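Local structure of ABC transporter, substrate-binding protein (Clostridium perfringens, 4EDP) at residues A[139-153]-A[232-244]. The protein probably captures a solute outside the cell membrane and delivers it to the permease of an ABC importer. Sequence-based numbering, arbitrary orientation.
Sequences NSIGIVVDPSAGIEI and VAAVASDFAFGTI
The ring of F241 meets V144 at its edge: CG1 of V144 lies in the ring plane, 3.8 Å from CD1 of F241. The D238 carboxylate lies against S140: S140 N gives OD2 a weak bond of 3.2 Å, and D238 N gives S140 O a bond of 3.0 Å, 29° out of the carbonyl plane. T319 also binds OD2; a water lies between D238 OD2 and N139 OD1, and N139 ND2 bonds to N263 OD1. With CG1 anti to the backbone N (chi1 179°), V144 spreads both methyls beneath helix 238-247; the same CG1 meets I244 CD1 tip to tip, and CG2 rests on the CB of A236. A branched residue suits this place because it fills the angle between helix and sheet. A236, with just a methyl, sits against L222 of helix 219-227, and A234 beside A169 of the neighbouring strand. S237 is the N-cap, its OG accepting from A240 N at 3.1 Å. Between these ends the strands run antiparallel, with G142 bonded to A236 and V144 to A234 in both directions, and D146 N donating to V232 O at 2.8 Å. On the face of the sheet turned from the helix, I153 CD1 packs on A233 CB at 3.7 Å and I141 CD1 meets V235 CG1. Past the strand, D146 forms an Asx turn, and the A149 methyl touches V232 CG2. An antiparallel strand pair, one strand running into a capped helix packed on the sheet, is consistent with an α/β lobe of the solute-binding-protein fold.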
loop_
_atom_site.group_PDB
_atom_site.type_symbol
_atom_site.label_atom_id
_atom_site.label_comp_id
_atom_site.label_asym_id
_atom_site.label_seq_id
_atom_site.Cartn_x
_atom_site.Cartn_y
_atom_site.Cartn_z
ATOM N N ASN A 139 -1.773 -2.666 3.362
ATOM C CA ASN A 139 -2.993 -2.820 2.586
ATOM C C ASN A 139 -2.780 -4.026 1.661
ATOM O O ASN A 139 -1.628 -4.436 1.415
ATOM C CB ASN A 139 -3.261 -1.618 1.689
ATOM C CG ASN A 139 -3.341 -0.317 2.452
ATOM O OD1 ASN A 139 -4.104 -0.188 3.410
ATOM N ND2 ASN A 139 -2.593 0.670 1.999
ATOM N N SER A 140 -3.866 -4.569 1.127
ATOM C CA SER A 140 -3.761 -5.716 0.184
ATOM C C SER A 140 -4.775 -5.578 -0.929
ATOM O O SER A 140 -5.609 -4.670 -0.918
ATOM C CB SER A 140 -3.955 -7.070 0.870
ATOM O OG SER A 140 -5.282 -7.275 1.369
ATOM N N ILE A 141 -4.688 -6.488 -1.891
ATOM C CA ILE A 141 -5.620 -6.541 -3.002
ATOM C C ILE A 141 -6.284 -7.907 -3.048
ATOM O O ILE A 141 -5.907 -8.821 -2.322
ATOM C CB ILE A 141 -4.942 -6.256 -4.359
ATOM C CG1 ILE A 141 -3.733 -7.175 -4.567
ATOM C CG2 ILE A 141 -4.526 -4.753 -4.448
ATOM C CD1 ILE A 141 -3.078 -7.014 -5.915
ATOM N N GLY A 142 -7.300 -8.012 -3.885
ATOM C CA GLY A 142 -8.006 -9.254 -4.100
ATOM C C GLY A 142 -8.708 -9.114 -5.421
ATOM O O GLY A 142 -8.571 -8.079 -6.114
ATOM N N ILE A 143 -9.424 -10.166 -5.807
ATOM C CA ILE A 143 -10.235 -10.110 -7.018
ATOM C C ILE A 143 -11.685 -9.950 -6.533
ATOM O O ILE A 143 -12.279 -10.863 -5.940
ATOM C CB ILE A 143 -10.144 -11.374 -7.879
ATOM C CG1 ILE A 143 -8.680 -11.698 -8.228
ATOM C CG2 ILE A 143 -10.988 -11.173 -9.160
ATOM C CD1 ILE A 143 -8.500 -13.031 -8.975
ATOM N N VAL A 144 -12.244 -8.773 -6.744
ATOM C CA VAL A 144 -13.629 -8.514 -6.378
ATOM C C VAL A 144 -14.437 -9.072 -7.523
ATOM O O VAL A 144 -14.217 -8.696 -8.685
ATOM C CB VAL A 144 -13.886 -7.017 -6.179
ATOM C CG1 VAL A 144 -15.391 -6.760 -5.806
ATOM C CG2 VAL A 144 -12.940 -6.497 -5.116
ATOM N N VAL A 145 -15.360 -9.980 -7.205
ATOM C CA VAL A 145 -16.134 -10.688 -8.201
ATOM C C VAL A 145 -17.628 -10.666 -7.965
ATOM O O VAL A 145 -18.080 -10.768 -6.825
ATOM C CB VAL A 145 -15.714 -12.213 -8.203
ATOM C CG1 VAL A 145 -16.564 -13.027 -9.211
ATOM C CG2 VAL A 145 -14.226 -12.381 -8.498
ATOM N N ASP A 146 -18.399 -10.502 -9.041
ATOM C CA ASP A 146 -19.871 -10.585 -8.976
ATOM C C ASP A 146 -20.159 -12.053 -9.315
ATOM O O ASP A 146 -20.081 -12.444 -10.473
ATOM C CB ASP A 146 -20.535 -9.676 -10.011
ATOM C CG ASP A 146 -22.035 -9.884 -10.096
ATOM O OD1 ASP A 146 -22.597 -10.648 -9.278
ATOM O OD2 ASP A 146 -22.657 -9.299 -11.013
ATOM N N PRO A 147 -20.476 -12.870 -8.307
ATOM C CA PRO A 147 -20.652 -14.296 -8.544
ATOM C C PRO A 147 -21.903 -14.650 -9.343
ATOM O O PRO A 147 -21.970 -15.739 -9.911
ATOM C CB PRO A 147 -20.703 -14.875 -7.119
ATOM C CG PRO A 147 -21.257 -13.771 -6.297
ATOM C CD PRO A 147 -20.743 -12.503 -6.904
ATOM N N SER A 148 -22.846 -13.716 -9.459
ATOM C CA SER A 148 -24.078 -13.982 -10.195
ATOM C C SER A 148 -23.883 -14.094 -11.703
ATOM O O SER A 148 -24.803 -14.499 -12.408
ATOM C CB SER A 148 -25.141 -12.924 -9.884
ATOM O OG SER A 148 -24.761 -11.659 -10.376
ATOM N N ALA A 149 -22.705 -13.726 -12.206
ATOM C CA ALA A 149 -22.410 -13.864 -13.620
ATOM C C ALA A 149 -22.072 -15.330 -13.898
ATOM O O ALA A 149 -21.991 -15.752 -15.050
ATOM C CB ALA A 149 -21.257 -12.955 -14.022
ATOM N N GLY A 150 -21.864 -16.102 -12.838
ATOM C CA GLY A 150 -21.550 -17.524 -12.958
ATOM C C GLY A 150 -20.210 -17.856 -13.610
ATOM O O GLY A 150 -20.045 -18.935 -14.162
ATOM N N ILE A 151 -19.265 -16.929 -13.587
ATOM C CA ILE A 151 -17.940 -17.184 -14.152
ATOM C C ILE A 151 -17.035 -17.478 -12.974
ATOM O O ILE A 151 -16.873 -16.630 -12.104
ATOM C CB ILE A 151 -17.397 -15.982 -14.946
ATOM C CG1 ILE A 151 -18.326 -15.610 -16.098
ATOM C CG2 ILE A 151 -16.003 -16.282 -15.502
ATOM C CD1 ILE A 151 -17.924 -14.322 -16.792
ATOM N N GLU A 152 -16.460 -18.672 -12.930
ATOM C CA GLU A 152 -15.576 -19.054 -11.834
ATOM C C GLU A 152 -14.212 -18.356 -11.920
ATOM O O GLU A 152 -13.519 -18.430 -12.946
ATOM C CB GLU A 152 -15.377 -20.563 -11.819
ATOM C CG GLU A 152 -14.590 -21.071 -10.623
ATOM C CD GLU A 152 -15.351 -20.968 -9.290
ATOM O OE1 GLU A 152 -16.565 -20.671 -9.279
ATOM O OE2 GLU A 152 -14.715 -21.230 -8.250
ATOM N N ILE A 153 -13.849 -17.664 -10.837
ATOM C CA ILE A 153 -12.582 -16.948 -10.737
ATOM C C ILE A 153 -11.997 -17.244 -9.357
ATOM O O ILE A 153 -12.528 -16.779 -8.333
ATOM C CB ILE A 153 -12.760 -15.413 -10.898
ATOM C CG1 ILE A 153 -13.446 -15.082 -12.218
ATOM C CG2 ILE A 153 -11.407 -14.730 -10.797
ATOM C CD1 ILE A 153 -13.877 -13.624 -12.362
ATOM N N VAL A 232 -17.583 -7.709 -14.277
ATOM C CA VAL A 232 -17.893 -8.852 -13.421
ATOM C C VAL A 232 -16.783 -9.034 -12.388
ATOM O O VAL A 232 -16.995 -9.636 -11.335
ATOM C CB VAL A 232 -17.951 -10.140 -14.268
ATOM C CG1 VAL A 232 -17.818 -11.376 -13.416
ATOM C CG2 VAL A 232 -19.241 -10.155 -15.102
ATOM N N ALA A 233 -15.580 -8.545 -12.705
ATOM C CA ALA A 233 -14.429 -8.686 -11.800
ATOM C C ALA A 233 -13.457 -7.523 -11.859
ATOM O O ALA A 233 -13.319 -6.862 -12.892
ATOM C CB ALA A 233 -13.655 -9.987 -12.116
ATOM N N ALA A 234 -12.790 -7.262 -10.742
ATOM C CA ALA A 234 -11.756 -6.232 -10.700
ATOM C C ALA A 234 -10.648 -6.588 -9.720
ATOM O O ALA A 234 -10.910 -7.155 -8.650
ATOM C CB ALA A 234 -12.345 -4.842 -10.322
ATOM N N VAL A 235 -9.409 -6.298 -10.092
ATOM C CA VAL A 235 -8.299 -6.450 -9.158
ATOM C C VAL A 235 -8.384 -5.145 -8.370
ATOM O O VAL A 235 -8.273 -4.066 -8.950
ATOM C CB VAL A 235 -6.944 -6.584 -9.858
ATOM C CG1 VAL A 235 -5.808 -6.501 -8.851
ATOM C CG2 VAL A 235 -6.888 -7.863 -10.677
ATOM N N ALA A 236 -8.592 -5.233 -7.065
ATOM C CA ALA A 236 -8.809 -4.046 -6.265
ATOM C C ALA A 236 -8.395 -4.211 -4.807
ATOM O O ALA A 236 -8.329 -5.312 -4.280
ATOM C CB ALA A 236 -10.275 -3.696 -6.319
ATOM N N SER A 237 -8.182 -3.078 -4.156
ATOM C CA SER A 237 -7.767 -3.051 -2.771
ATOM C C SER A 237 -8.868 -3.446 -1.803
ATOM O O SER A 237 -10.061 -3.431 -2.134
ATOM C CB SER A 237 -7.317 -1.634 -2.422
ATOM O OG SER A 237 -8.433 -0.735 -2.417
ATOM N N ASP A 238 -8.445 -3.788 -0.593
ATOM C CA ASP A 238 -9.334 -4.081 0.507
ATOM C C ASP A 238 -10.298 -2.907 0.730
ATOM O O ASP A 238 -11.505 -3.113 0.923
ATOM C CB ASP A 238 -8.523 -4.398 1.774
ATOM C CG ASP A 238 -7.331 -3.436 2.007
ATOM O OD1 ASP A 238 -7.226 -2.358 1.380
ATOM O OD2 ASP A 238 -6.493 -3.777 2.863
ATOM N N PHE A 239 -9.782 -1.684 0.651
ATOM C CA PHE A 239 -10.637 -0.493 0.818
ATOM C C PHE A 239 -11.740 -0.439 -0.263
ATOM O O PHE A 239 -12.926 -0.166 0.027
ATOM C CB PHE A 239 -9.810 0.803 0.794
ATOM C CG PHE A 239 -10.658 2.048 0.909
ATOM C CD1 PHE A 239 -11.067 2.513 2.148
ATOM C CD2 PHE A 239 -11.082 2.730 -0.225
ATOM C CE1 PHE A 239 -11.880 3.642 2.251
ATOM C CE2 PHE A 239 -11.878 3.855 -0.126
ATOM C CZ PHE A 239 -12.277 4.313 1.112
ATOM N N ALA A 240 -11.344 -0.716 -1.501
ATOM C CA ALA A 240 -12.231 -0.717 -2.669
ATOM C C ALA A 240 -13.308 -1.802 -2.548
ATOM O O ALA A 240 -14.473 -1.571 -2.918
ATOM C CB ALA A 240 -11.422 -0.886 -3.958
ATOM N N PHE A 241 -12.956 -2.977 -2.021
ATOM C CA PHE A 241 -13.974 -4.020 -1.825
ATOM C C PHE A 241 -15.082 -3.478 -0.912
ATOM O O PHE A 241 -16.285 -3.706 -1.127
ATOM C CB PHE A 241 -13.380 -5.315 -1.272
ATOM C CG PHE A 241 -14.421 -6.352 -0.962
ATOM C CD1 PHE A 241 -15.154 -6.918 -1.968
ATOM C CD2 PHE A 241 -14.638 -6.792 0.333
ATOM C CE1 PHE A 241 -16.126 -7.870 -1.705
ATOM C CE2 PHE A 241 -15.610 -7.744 0.603
ATOM C CZ PHE A 241 -16.353 -8.276 -0.413
ATOM N N GLY A 242 -14.690 -2.744 0.115
ATOM C CA GLY A 242 -15.694 -2.149 1.006
ATOM C C GLY A 242 -16.633 -1.182 0.291
ATOM O O GLY A 242 -17.865 -1.217 0.480
ATOM N N THR A 243 -16.052 -0.324 -0.538
ATOM C CA THR A 243 -16.821 0.664 -1.282
ATOM C C THR A 243 -17.758 0.005 -2.305
ATOM O O THR A 243 -18.923 0.375 -2.423
ATOM C CB THR A 243 -15.880 1.644 -2.003
ATOM O OG1 THR A 243 -14.985 2.247 -1.051
ATOM C CG2 THR A 243 -16.677 2.724 -2.720
ATOM N N ILE A 244 -17.246 -0.977 -3.040
ATOM C CA ILE A 244 -18.035 -1.672 -4.050
ATOM C C ILE A 244 -19.175 -2.433 -3.389
ATOM O O ILE A 244 -20.293 -2.464 -3.906
ATOM C CB ILE A 244 -17.162 -2.681 -4.831
ATOM C CG1 ILE A 244 -16.042 -1.950 -5.565
ATOM C CG2 ILE A 244 -18.006 -3.474 -5.817
ATOM C CD1 ILE A 244 -14.886 -2.894 -6.006
HETATM O O HOH W 1 -5.959 -1.741 4.619
#